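Local coordinates for protein quinoline 2-oxidoreductase large subunit (Pseudomonas putida, PDB 1T3Q) that oxidises quinoline at carbon 2 as the molybdenum-bearing large subunit of a hydroxylase that also carries iron-sulfur clusters and FAD, at residues A662-G667 with G677-G682; Q685-T690 with D718-R723. All coordinates share one frame; numbering follows the deposited sequence.

Contact 1 of 2, residues A662-G667 with G677-G682; sequences AVEDCG and GQIRGG. With MCN (pterin cytosine dinucleotide), chain N.
I679 is the one side chain of helix segment 677-682 that reaches strand segment 662-667, with both its branches. CG1 turns away from its own carbonyl carbon (chi1 -71°) and continues nearly straight, bringing CD1 to 3.7 Å from CB of E664. The shorter branch settles on A662, two residues back along the strand, with I679 CG2 4.0 Å from A662 CB. E664 therefore offers the aliphatic base of its side chain to the isoleucine, the two crossing at a slant. M741 packs against both E664 and I679, and I724 of strand 722-726 against I679.

One residue earlier on the helix, Q678 faces the cofactor. A bend at chi2 (-68°) carries its amide to the pterin, where Q678 NE2 donates to N1' of MCN at 3.2 Å with an N-H...N angle of 157°. Q678 OE1 lies 2.6 Å from MCN N8', so the amide lies across N1' and N8'. A leucine in place of Q678 would probably leave N1' of the pterin without its amide donor and N8' without the carbonyl oxygen now beside it. At the dinucleotide's other end, C666 lies by the cytosine, its backbone O 3.3 Å from MCN N4 and its SG 3.6 Å from the same atom. Around this cysteine, D665 OD1 receives the backbone N of G667 at 3.0 Å, an Asx turn. A buried strand-helix pair that meets the pterin with the helix and the cytosine with the strand's end is part of the molybdopterin cytosine dinucleotide site of this xanthine dehydrogenase relative.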
# COMPACT_ATOMS: atom_id res chain seq x y z
N ALA B 662 27.33 30.62 -15.77
CA ALA B 662 27.71 29.70 -14.71
C ALA B 662 28.82 28.75 -15.13
O ALA B 662 28.81 28.21 -16.24
CB ALA B 662 26.49 28.90 -14.25
N VAL B 663 29.77 28.55 -14.23
CA VAL B 663 30.86 27.61 -14.46
C VAL B 663 30.79 26.66 -13.26
O VAL B 663 30.89 27.10 -12.12
CB VAL B 663 32.24 28.29 -14.46
CG1 VAL B 663 33.34 27.24 -14.48
CG2 VAL B 663 32.37 29.20 -15.67
N GLU B 664 30.60 25.38 -13.52
CA GLU B 664 30.48 24.42 -12.43
C GLU B 664 31.45 23.26 -12.53
O GLU B 664 31.68 22.71 -13.61
CB GLU B 664 29.05 23.86 -12.36
CG GLU B 664 28.87 22.67 -11.41
CD GLU B 664 29.00 23.06 -9.94
OE1 GLU B 664 29.27 22.17 -9.11
OE2 GLU B 664 28.81 24.25 -9.62
N ASP B 665 32.03 22.89 -11.39
CA ASP B 665 32.93 21.75 -11.33
C ASP B 665 32.48 20.90 -10.16
O ASP B 665 32.82 21.18 -9.00
CB ASP B 665 34.39 22.19 -11.10
CG ASP B 665 35.38 21.04 -11.24
OD1 ASP B 665 35.03 19.88 -10.94
OD2 ASP B 665 36.54 21.28 -11.64
N CYS B 666 31.70 19.87 -10.46
CA CYS B 666 31.21 18.94 -9.44
C CYS B 666 31.88 17.61 -9.71
O CYS B 666 31.27 16.54 -9.56
CB CYS B 666 29.68 18.80 -9.52
SG CYS B 666 29.03 18.30 -11.14
N GLY B 667 33.15 17.66 -10.10
CA GLY B 667 33.87 16.45 -10.40
C GLY B 667 33.16 15.78 -11.57
O GLY B 667 32.69 16.46 -12.48
N GLY B 677 19.98 21.25 -14.86
CA GLY B 677 18.66 21.57 -14.34
C GLY B 677 18.81 22.10 -12.92
O GLY B 677 18.15 23.06 -12.53
N GLN B 678 19.71 21.48 -12.16
CA GLN B 678 19.97 21.89 -10.77
C GLN B 678 20.56 23.29 -10.72
O GLN B 678 20.25 24.08 -9.83
CB GLN B 678 20.92 20.89 -10.11
CG GLN B 678 20.31 19.53 -9.85
CD GLN B 678 19.22 19.59 -8.80
OE1 GLN B 678 19.49 19.88 -7.63
NE2 GLN B 678 17.98 19.32 -9.20
N ILE B 679 21.44 23.59 -11.68
CA ILE B 679 22.07 24.90 -11.75
C ILE B 679 21.05 25.98 -12.09
O ILE B 679 21.02 27.04 -11.45
CB ILE B 679 23.20 24.92 -12.81
CG1 ILE B 679 24.39 24.09 -12.32
CG2 ILE B 679 23.63 26.35 -13.08
CD1 ILE B 679 25.46 23.85 -13.39
N ARG B 680 20.21 25.74 -13.09
CA ARG B 680 19.21 26.73 -13.47
C ARG B 680 18.18 26.93 -12.36
O ARG B 680 17.77 28.05 -12.08
CB ARG B 680 18.52 26.33 -14.78
CG ARG B 680 19.47 26.35 -15.98
CD ARG B 680 18.73 26.38 -17.31
NE ARG B 680 19.65 26.67 -18.42
CZ ARG B 680 20.44 25.77 -19.00
NH1 ARG B 680 21.24 26.14 -19.99
NH2 ARG B 680 20.41 24.49 -18.61
N GLY B 681 17.78 25.84 -11.72
CA GLY B 681 16.81 25.95 -10.64
C GLY B 681 17.36 26.78 -9.49
O GLY B 681 16.66 27.62 -8.92
N GLY B 682 18.63 26.53 -9.14
CA GLY B 682 19.26 27.26 -8.06
C GLY B 682 19.42 28.73 -8.41
O GLY B 682 19.24 29.61 -7.56
N1 MCN N . 24.24 15.10 -9.89
C2 MCN N . 24.89 14.47 -10.99
N3 MCN N . 26.27 14.49 -10.89
C4 MCN N . 27.02 15.05 -9.86
C5 MCN N . 26.30 15.69 -8.76
C6 MCN N . 24.92 15.71 -8.77
O2 MCN N . 24.26 14.00 -11.91
N4 MCN N . 28.34 15.00 -9.87
C1' MCN N . 22.66 15.06 -9.94
C2D MCN N . 22.07 13.88 -9.06
O2' MCN N . 20.85 13.34 -9.69
C3' MCN N . 21.85 14.53 -7.71
C4D MCN N . 21.40 15.93 -8.02
O4D MCN N . 22.02 16.24 -9.37
O3' MCN N . 20.83 13.78 -6.95
C5' MCN N . 21.66 16.99 -6.91
O5' MCN N . 23.02 16.86 -6.58
PA MCN N . 23.58 16.59 -5.13
O1A MCN N . 24.11 15.19 -5.14
O2A MCN N . 24.48 17.79 -4.85
O3A MCN N . 22.47 16.76 -3.95
PB MCN N . 21.27 15.81 -3.48
O1B MCN N . 21.55 15.41 -2.07
O2B MCN N . 21.02 14.72 -4.48
O3B MCN N . 19.99 16.78 -3.54
C10 MCN N . 19.71 17.66 -2.48
C9' MCN N . 20.07 19.02 -2.98
C8' MCN N . 19.67 19.98 -1.84
S8' MCN N . 20.55 19.74 -0.30
C7' MCN N . 18.77 20.97 -1.91
S7' MCN N . 18.31 22.05 -0.57
C6' MCN N . 18.00 21.15 -3.26
C7 MCN N . 18.82 20.64 -4.42
O9' MCN N . 19.24 19.30 -4.20
N5' MCN N . 16.63 20.53 -3.03
C4A MCN N . 16.01 20.31 -4.32
N8' MCN N . 18.01 20.67 -5.69
C4B MCN N . 16.61 20.41 -5.59
N1' MCN N . 15.97 20.18 -6.84
C2' MCN N . 14.66 19.84 -6.75
N2' MCN N . 14.00 19.62 -7.91
N3' MCN N . 14.00 19.68 -5.55
C4' MCN N . 14.59 19.88 -4.24
O4' MCN N . 13.94 19.73 -3.24

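Contact 2 of 2, residues Q685-T690 with D718-R723; sequences QAIGQT and DVPDIR
D718 meets I687 through its backbone: the carbonyl O of D718 lies 4.0 Å from I687 CG2, while its carboxylate is occupied elsewhere, OD2 taking the backbone N of T715 and a salt bridge from R186 of the medium subunit. V719 comes next, extending CG1 to 4.1 Å from I687 CD1; its side chain is about 12 Å from an iron-sulfur cluster. P720 completes the grip on the same methyl, with P720 CD 3.9 Å from I687 CD1. I687 CD1 reaches V719 and P720 because CG1 is anti to the carbonyl carbon (chi1 -73°) and the chain runs on extended. V657 and F660 of strand 655-665 also pack on I687. D721 then turns to the small subunit, in salt bridges with its R130 and R134, and the backbone N of I722 donates to E148 of that chain as the segment passes into strand 722-726. On the helix, T690 OG1 bonds back to A686 O at 2.8 Å, from the opposite face of that carbonyl to T690 N. This is the packing of a beta-alpha-beta crossover, where the chain returning from the helix lies against it on its way into the next parallel strand.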
# COMPACT_ATOMS: atom_id res chain seq x y z
N GLN B 685 16.12 30.61 -7.87
CA GLN B 685 15.87 30.87 -6.46
C GLN B 685 16.78 31.99 -5.96
O GLN B 685 16.38 32.78 -5.09
CB GLN B 685 16.08 29.60 -5.62
CG GLN B 685 14.94 28.59 -5.79
CD GLN B 685 15.19 27.29 -5.06
OE1 GLN B 685 16.29 26.75 -5.12
NE2 GLN B 685 14.17 26.76 -4.40
N ALA B 686 17.99 32.08 -6.51
CA ALA B 686 18.96 33.11 -6.15
C ALA B 686 18.44 34.49 -6.56
O ALA B 686 18.59 35.47 -5.83
CB ALA B 686 20.30 32.83 -6.83
N ILE B 687 17.85 34.56 -7.75
CA ILE B 687 17.29 35.81 -8.23
C ILE B 687 16.11 36.18 -7.33
O ILE B 687 15.88 37.35 -7.02
CB ILE B 687 16.82 35.66 -9.69
CG1 ILE B 687 18.05 35.58 -10.60
CG2 ILE B 687 15.90 36.82 -10.08
CD1 ILE B 687 17.74 35.11 -12.02
N GLY B 688 15.39 35.16 -6.89
CA GLY B 688 14.26 35.39 -6.00
C GLY B 688 14.75 36.01 -4.70
O GLY B 688 14.29 37.08 -4.30
N GLN B 689 15.70 35.35 -4.05
CA GLN B 689 16.23 35.86 -2.78
C GLN B 689 16.81 37.27 -2.88
O GLN B 689 16.58 38.11 -2.01
CB GLN B 689 17.32 34.94 -2.21
CG GLN B 689 17.84 35.43 -0.85
CD GLN B 689 19.13 34.76 -0.41
OE1 GLN B 689 19.57 34.92 0.74
NE2 GLN B 689 19.76 34.03 -1.32
N THR B 690 17.55 37.53 -3.95
CA THR B 690 18.19 38.83 -4.10
C THR B 690 17.36 40.00 -4.61
O THR B 690 17.69 41.15 -4.33
CB THR B 690 19.46 38.73 -4.97
OG1 THR B 690 19.12 38.20 -6.26
CG2 THR B 690 20.49 37.82 -4.31
N ASP B 718 11.24 36.69 -14.81
CA ASP B 718 12.30 37.11 -13.90
C ASP B 718 13.63 36.42 -14.16
O ASP B 718 14.68 36.97 -13.84
CB ASP B 718 11.90 36.84 -12.45
CG ASP B 718 10.70 37.65 -12.02
OD1 ASP B 718 10.80 38.89 -12.04
OD2 ASP B 718 9.68 37.04 -11.67
N VAL B 719 13.58 35.23 -14.74
CA VAL B 719 14.79 34.46 -15.01
C VAL B 719 15.14 34.47 -16.49
O VAL B 719 14.32 34.10 -17.33
CB VAL B 719 14.62 33.00 -14.53
CG1 VAL B 719 15.98 32.30 -14.49
CG2 VAL B 719 13.95 32.97 -13.16
N PRO B 720 16.36 34.90 -16.82
CA PRO B 720 16.81 34.95 -18.22
C PRO B 720 17.28 33.58 -18.66
O PRO B 720 17.30 32.63 -17.87
CB PRO B 720 17.96 35.94 -18.16
CG PRO B 720 18.62 35.55 -16.85
CD PRO B 720 17.42 35.39 -15.92
N ASP B 721 17.66 33.46 -19.93
CA ASP B 721 18.21 32.19 -20.39
C ASP B 721 19.59 32.20 -19.72
O ASP B 721 20.18 33.26 -19.52
CB ASP B 721 18.33 32.16 -21.91
CG ASP B 721 16.97 32.06 -22.58
OD1 ASP B 721 16.18 31.18 -22.19
OD2 ASP B 721 16.69 32.85 -23.51
N ILE B 722 20.08 31.02 -19.37
CA ILE B 722 21.34 30.88 -18.66
C ILE B 722 22.39 30.10 -19.45
O ILE B 722 22.09 29.06 -20.03
CB ILE B 722 21.08 30.16 -17.31
CG1 ILE B 722 20.13 31.02 -16.47
CG2 ILE B 722 22.39 29.88 -16.58
CD1 ILE B 722 19.35 30.22 -15.42
N ARG B 723 23.63 30.61 -19.46
CA ARG B 723 24.71 29.93 -20.16
C ARG B 723 25.57 29.19 -19.13
O ARG B 723 26.02 29.77 -18.14
CB ARG B 723 25.57 30.92 -20.96
CG ARG B 723 26.53 30.24 -21.93
CD ARG B 723 26.83 31.13 -23.14
NE ARG B 723 28.14 31.77 -23.11
CZ ARG B 723 29.29 31.14 -23.34
NH1 ARG B 723 30.44 31.81 -23.29
NH2 ARG B 723 29.31 29.85 -23.62

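The two contacts follow in series along the chain, neither nested nor crossed. Nine residues separate the segments of contact 1, which closes the turn from strand 655-665 into helix 672-692. Farther along the same helix contact 2 begins; it closes a longer loop of 27 residues, which leads into strand 722-726. That strand pairs in parallel with 655-665, and the contacts, their centres 13 Å apart, meet there: A662 N probably bonds to R723 O at 2.8 Å, and R680 NH1 to I722 O at 3.0 Å. One helix is tied to two adjacent strands, the first contact beside the cofactor, the second where the medium subunit also comes in; the small subunit borders both.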